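Local coordinates for putative exported protein (Bacteroides fragilis, PDB 4RAA), which is of unknown function but folds as a six-bladed beta-propeller of the YWTD superfamily and is probably exported from the cytoplasm, at residues A[23-34]-A[350-361]. Sequence-based numbering, arbitrary orientation.
Sequences SILELSFLKLQT and EDNSILLFVRIK
Leu30 and Leu355 exchange two backbone hydrogen bonds, Leu30 N to Leu355 O at 3.1 Å and Leu355 N to Leu30 O at 2.9 Å, within an antiparallel pair whose axes run at 159°. Strand 25-31, from near the N-terminus, forms the outer edge of a sheet otherwise built from C-terminal strands, consistent with the "velcro" closure of beta-propellers. Bonding repeats at Ser28–Phe357, where Phe357 N reaches Ser28 O at 2.8 Å but the return bond is weak and bent, and at Glu26–Arg359, where the bond from Arg359 N is the weak one. Strand 316-321 engages the backbone of Ile354, Leu356 and Val358, so strand 354-360 is bonded along both edges.

The faces differ. Leu27 CD1 lies alongside Val358 CG2, and Phe29 CE1 meets Leu356 CD1 at 3.7 Å, with helix 338-345 packing on Phe29 and Ile354. Across the sheet, Leu30 CB approaches the edge of the Phe357 ring. There too Glu26 OE2 makes a weak, salt-bridged bond to Arg359 NE (3.1 Å), its carboxylate turned 38° from the guanidinium plane; Arg264 bridges the same oxygen.

Toward the loop end of the pair, polar side chains take over. A bend at the end of its chain (chi4 52°) directs Lys31 NZ to Asp351 OD2 (3.0 Å), from above the carboxylate plane; Ser347 OG also binds this amine, and Asn348 N the oxygen. Water 1 accepts from Lys31 NZ and donates to Leu32 O and Asn352 O, satisfying both carbonyls. Nearby, Asn352 N gives a nearly straight hydrogen bond to Thr34 OG1, 2.9 Å away.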
loop_
_atom_site.group_PDB
_atom_site.type_symbol
_atom_site.label_atom_id
_atom_site.label_comp_id
_atom_site.label_asym_id
_atom_site.label_seq_id
_atom_site.Cartn_x
_atom_site.Cartn_y
_atom_site.Cartn_z
ATOM N N SER A 23 -10.665 34.539 -34.779
ATOM C CA SER A 23 -10.452 35.875 -34.187
ATOM C C SER A 23 -10.300 35.896 -32.667
ATOM O O SER A 23 -9.438 36.606 -32.153
ATOM C CB SER A 23 -11.587 36.831 -34.581
ATOM O OG SER A 23 -12.829 36.382 -34.075
ATOM N N ILE A 24 -11.153 35.153 -31.957
ATOM C CA ILE A 24 -11.137 35.108 -30.459
ATOM C C ILE A 24 -10.121 34.152 -29.808
ATOM O O ILE A 24 -9.953 34.199 -28.581
ATOM C CB ILE A 24 -12.552 34.847 -29.839
ATOM C CG1 ILE A 24 -13.170 33.524 -30.335
ATOM C CG2 ILE A 24 -13.484 36.022 -30.119
ATOM C CD1 ILE A 24 -14.458 33.145 -29.643
ATOM N N LEU A 25 -9.451 33.308 -30.608
ATOM C CA LEU A 25 -8.466 32.324 -30.110
ATOM C C LEU A 25 -7.055 32.534 -30.662
ATOM O O LEU A 25 -6.895 33.023 -31.795
ATOM C CB LEU A 25 -8.903 30.898 -30.477
ATOM C CG LEU A 25 -10.209 30.347 -29.895
ATOM C CD1 LEU A 25 -10.585 29.047 -30.598
ATOM C CD2 LEU A 25 -10.103 30.147 -28.390
ATOM N N GLU A 26 -6.057 32.160 -29.842
ATOM C CA GLU A 26 -4.634 32.162 -30.218
ATOM C C GLU A 26 -4.158 30.706 -30.217
ATOM O O GLU A 26 -4.387 29.971 -29.250
ATOM C CB GLU A 26 -3.759 33.045 -29.317
ATOM C CG GLU A 26 -3.690 32.705 -27.830
ATOM C CD GLU A 26 -2.856 33.714 -27.040
ATOM O OE1 GLU A 26 -1.861 34.240 -27.580
ATOM O OE2 GLU A 26 -3.178 33.969 -25.857
ATOM N N LEU A 27 -3.486 30.328 -31.307
ATOM C CA LEU A 27 -3.027 28.967 -31.579
ATOM C C LEU A 27 -1.530 28.797 -31.451
ATOM O O LEU A 27 -0.755 29.754 -31.475
ATOM C CB LEU A 27 -3.415 28.545 -33.017
ATOM C CG LEU A 27 -4.824 28.009 -33.286
ATOM C CD1 LEU A 27 -5.918 28.768 -32.543
ATOM C CD2 LEU A 27 -5.083 27.995 -34.788
ATOM N N SER A 28 -1.152 27.533 -31.345
ATOM C CA SER A 28 0.232 27.109 -31.316
ATOM C C SER A 28 0.238 25.614 -31.618
ATOM O O SER A 28 -0.743 24.921 -31.331
ATOM C CB SER A 28 0.873 27.414 -29.967
ATOM O OG SER A 28 2.212 26.967 -29.944
ATOM N N PHE A 29 1.323 25.137 -32.220
ATOM C CA PHE A 29 1.469 23.726 -32.584
ATOM C C PHE A 29 2.800 23.158 -32.102
ATOM O O PHE A 29 3.794 23.882 -31.996
ATOM C CB PHE A 29 1.344 23.563 -34.093
ATOM C CG PHE A 29 -0.004 23.937 -34.630
ATOM C CD1 PHE A 29 -1.077 23.051 -34.523
ATOM C CD2 PHE A 29 -0.211 25.167 -35.257
ATOM C CE1 PHE A 29 -2.329 23.383 -35.027
ATOM C CE2 PHE A 29 -1.463 25.507 -35.770
ATOM C CZ PHE A 29 -2.523 24.615 -35.653
ATOM N N LEU A 30 2.803 21.865 -31.795
ATOM C CA LEU A 30 4.000 21.166 -31.338
ATOM C C LEU A 30 4.001 19.759 -31.902
ATOM O O LEU A 30 3.003 19.046 -31.782
ATOM C CB LEU A 30 4.019 21.080 -29.819
ATOM C CG LEU A 30 5.252 20.480 -29.136
ATOM C CD1 LEU A 30 6.521 21.243 -29.504
ATOM C CD2 LEU A 30 5.040 20.470 -27.628
ATOM N N LYS A 31 5.135 19.368 -32.475
ATOM C CA LYS A 31 5.322 18.054 -33.052
ATOM C C LYS A 31 5.963 17.126 -32.008
ATOM O O LYS A 31 7.020 17.450 -31.459
ATOM C CB LYS A 31 6.229 18.200 -34.269
ATOM C CG LYS A 31 6.300 16.964 -35.101
ATOM C CD LYS A 31 7.086 17.153 -36.376
ATOM C CE LYS A 31 7.400 15.793 -36.963
ATOM N NZ LYS A 31 6.202 14.914 -37.112
ATOM N N LEU A 32 5.311 16.002 -31.709
ATOM C CA LEU A 32 5.878 15.000 -30.800
ATOM C C LEU A 32 6.872 14.130 -31.573
ATOM O O LEU A 32 6.594 13.705 -32.700
ATOM C CB LEU A 32 4.797 14.110 -30.190
ATOM C CG LEU A 32 3.839 14.771 -29.198
ATOM C CD1 LEU A 32 2.685 13.834 -28.878
ATOM C CD2 LEU A 32 4.559 15.174 -27.926
ATOM N N GLN A 33 8.027 13.871 -30.959
ATOM C CA GLN A 33 9.091 13.042 -31.559
ATOM C C GLN A 33 8.579 11.606 -31.709
ATOM O O GLN A 33 7.858 11.111 -30.836
ATOM C CB GLN A 33 10.344 13.075 -30.671
ATOM C CG GLN A 33 11.592 12.414 -31.245
ATOM C CD GLN A 33 12.750 12.334 -30.253
ATOM O OE1 GLN A 33 12.616 12.647 -29.069
ATOM N NE2 GLN A 33 13.899 11.887 -30.740
ATOM N N THR A 34 8.954 10.949 -32.803
ATOM C CA THR A 34 8.486 9.593 -33.093
ATOM C C THR A 34 9.617 8.559 -33.185
ATOM O O THR A 34 10.246 8.402 -34.229
ATOM C CB THR A 34 7.636 9.585 -34.376
ATOM O OG1 THR A 34 6.645 10.623 -34.297
ATOM C CG2 THR A 34 6.970 8.199 -34.582
ATOM N N GLU A 350 3.776 8.185 -40.761
ATOM C CA GLU A 350 3.742 7.345 -39.555
ATOM C C GLU A 350 3.949 8.112 -38.248
ATOM O O GLU A 350 3.819 7.516 -37.192
ATOM C CB GLU A 350 4.803 6.225 -39.640
ATOM C CG GLU A 350 4.781 5.362 -40.910
ATOM C CD GLU A 350 5.310 6.042 -42.161
ATOM O OE1 GLU A 350 5.918 7.122 -42.043
ATOM O OE2 GLU A 350 5.103 5.519 -43.277
ATOM N N ASP A 351 4.255 9.410 -38.307
ATOM C CA ASP A 351 4.567 10.199 -37.093
ATOM C C ASP A 351 3.412 10.364 -36.096
ATOM O O ASP A 351 2.240 10.399 -36.487
ATOM C CB ASP A 351 5.148 11.602 -37.438
ATOM C CG ASP A 351 6.607 11.564 -37.909
ATOM O OD1 ASP A 351 7.391 10.697 -37.482
ATOM O OD2 ASP A 351 6.984 12.465 -38.682
ATOM N N ASN A 352 3.778 10.475 -34.812
ATOM C CA ASN A 352 2.832 10.697 -33.717
ATOM C C ASN A 352 2.046 11.981 -33.909
ATOM O O ASN A 352 2.382 12.818 -34.741
ATOM C CB ASN A 352 3.549 10.752 -32.346
ATOM C CG ASN A 352 4.078 9.397 -31.876
ATOM O OD1 ASN A 352 3.677 8.339 -32.372
ATOM N ND2 ASN A 352 4.966 9.427 -30.883
ATOM N N SER A 353 0.990 12.126 -33.122
ATOM C CA SER A 353 0.108 13.288 -33.204
ATOM C C SER A 353 0.822 14.645 -33.082
ATOM O O SER A 353 1.776 14.789 -32.300
ATOM C CB SER A 353 -0.976 13.220 -32.110
ATOM O OG SER A 353 -1.787 12.072 -32.261
ATOM N N ILE A 354 0.379 15.601 -33.902
ATOM C CA ILE A 354 0.798 17.000 -33.776
ATOM C C ILE A 354 -0.229 17.599 -32.809
ATOM O O ILE A 354 -1.435 17.591 -33.100
ATOM C CB ILE A 354 0.774 17.783 -35.112
ATOM C CG1 ILE A 354 1.777 17.164 -36.101
ATOM C CG2 ILE A 354 1.061 19.274 -34.855
ATOM C CD1 ILE A 354 1.807 17.802 -37.477
ATOM N N LEU A 355 0.246 18.112 -31.674
ATOM C CA LEU A 355 -0.642 18.722 -30.672
ATOM C C LEU A 355 -1.004 20.151 -31.053
ATOM O O LEU A 355 -0.158 20.910 -31.520
ATOM C CB LEU A 355 -0.007 18.742 -29.277
ATOM C CG LEU A 355 0.465 17.407 -28.713
ATOM C CD1 LEU A 355 0.999 17.619 -27.306
ATOM C CD2 LEU A 355 -0.646 16.362 -28.728
ATOM N N LEU A 356 -2.278 20.476 -30.855
ATOM C CA LEU A 356 -2.826 21.809 -31.027
ATOM C C LEU A 356 -2.950 22.382 -29.622
ATOM O O LEU A 356 -3.638 21.803 -28.777
ATOM C CB LEU A 356 -4.213 21.766 -31.686
ATOM C CG LEU A 356 -5.120 23.003 -31.599
ATOM C CD1 LEU A 356 -4.435 24.283 -32.061
ATOM C CD2 LEU A 356 -6.393 22.760 -32.392
ATOM N N PHE A 357 -2.268 23.498 -29.389
ATOM C CA PHE A 357 -2.380 24.265 -28.155
ATOM C C PHE A 357 -3.242 25.464 -28.530
ATOM O O PHE A 357 -2.866 26.225 -29.434
ATOM C CB PHE A 357 -1.014 24.686 -27.640
ATOM C CG PHE A 357 -0.208 23.544 -27.101
ATOM C CD1 PHE A 357 0.569 22.768 -27.952
ATOM C CD2 PHE A 357 -0.226 23.230 -25.743
ATOM C CE1 PHE A 357 1.315 21.703 -27.457
ATOM C CE2 PHE A 357 0.525 22.170 -25.249
ATOM C CZ PHE A 357 1.293 21.405 -26.104
ATOM N N VAL A 358 -4.390 25.614 -27.859
ATOM C CA VAL A 358 -5.362 26.687 -28.142
ATOM C C VAL A 358 -5.996 27.249 -26.869
ATOM O O VAL A 358 -6.263 26.509 -25.930
ATOM C CB VAL A 358 -6.464 26.179 -29.120
ATOM C CG1 VAL A 358 -7.210 24.965 -28.570
ATOM C CG2 VAL A 358 -7.446 27.283 -29.492
ATOM N N ARG A 359 -6.225 28.558 -26.850
ATOM C CA ARG A 359 -6.881 29.244 -25.722
ATOM C C ARG A 359 -7.480 30.570 -26.178
ATOM O O ARG A 359 -7.238 31.008 -27.302
ATOM C CB ARG A 359 -5.896 29.488 -24.570
ATOM C CG ARG A 359 -4.712 30.385 -24.915
ATOM C CD ARG A 359 -3.724 30.543 -23.764
ATOM N NE ARG A 359 -2.628 31.455 -24.119
ATOM C CZ ARG A 359 -1.626 31.830 -23.318
ATOM N NH1 ARG A 359 -1.528 31.380 -22.061
ATOM N NH2 ARG A 359 -0.697 32.672 -23.784
ATOM N N ILE A 360 -8.246 31.202 -25.292
ATOM C CA ILE A 360 -8.823 32.516 -25.567
ATOM C C ILE A 360 -7.670 33.502 -25.451
ATOM O O ILE A 360 -6.933 33.475 -24.455
ATOM C CB ILE A 360 -9.967 32.872 -24.577
ATOM C CG1 ILE A 360 -11.168 31.924 -24.752
ATOM C CG2 ILE A 360 -10.434 34.322 -24.739
ATOM C CD1 ILE A 360 -11.979 32.108 -26.027
ATOM N N LYS A 361 -7.492 34.334 -26.478
ATOM C CA LYS A 361 -6.455 35.371 -26.452
ATOM C C LYS A 361 -6.939 36.549 -25.600
ATOM O O LYS A 361 -8.145 36.843 -25.592
ATOM C CB LYS A 361 -6.080 35.846 -27.870
ATOM C CG LYS A 361 -7.147 36.628 -28.649
ATOM C CD LYS A 361 -6.721 36.976 -30.076
ATOM C CE LYS A 361 -5.506 37.898 -30.118
ATOM N NZ LYS A 361 -5.160 38.339 -31.490
HETATM O O HOH W 1 4.781 14.340 -34.697
#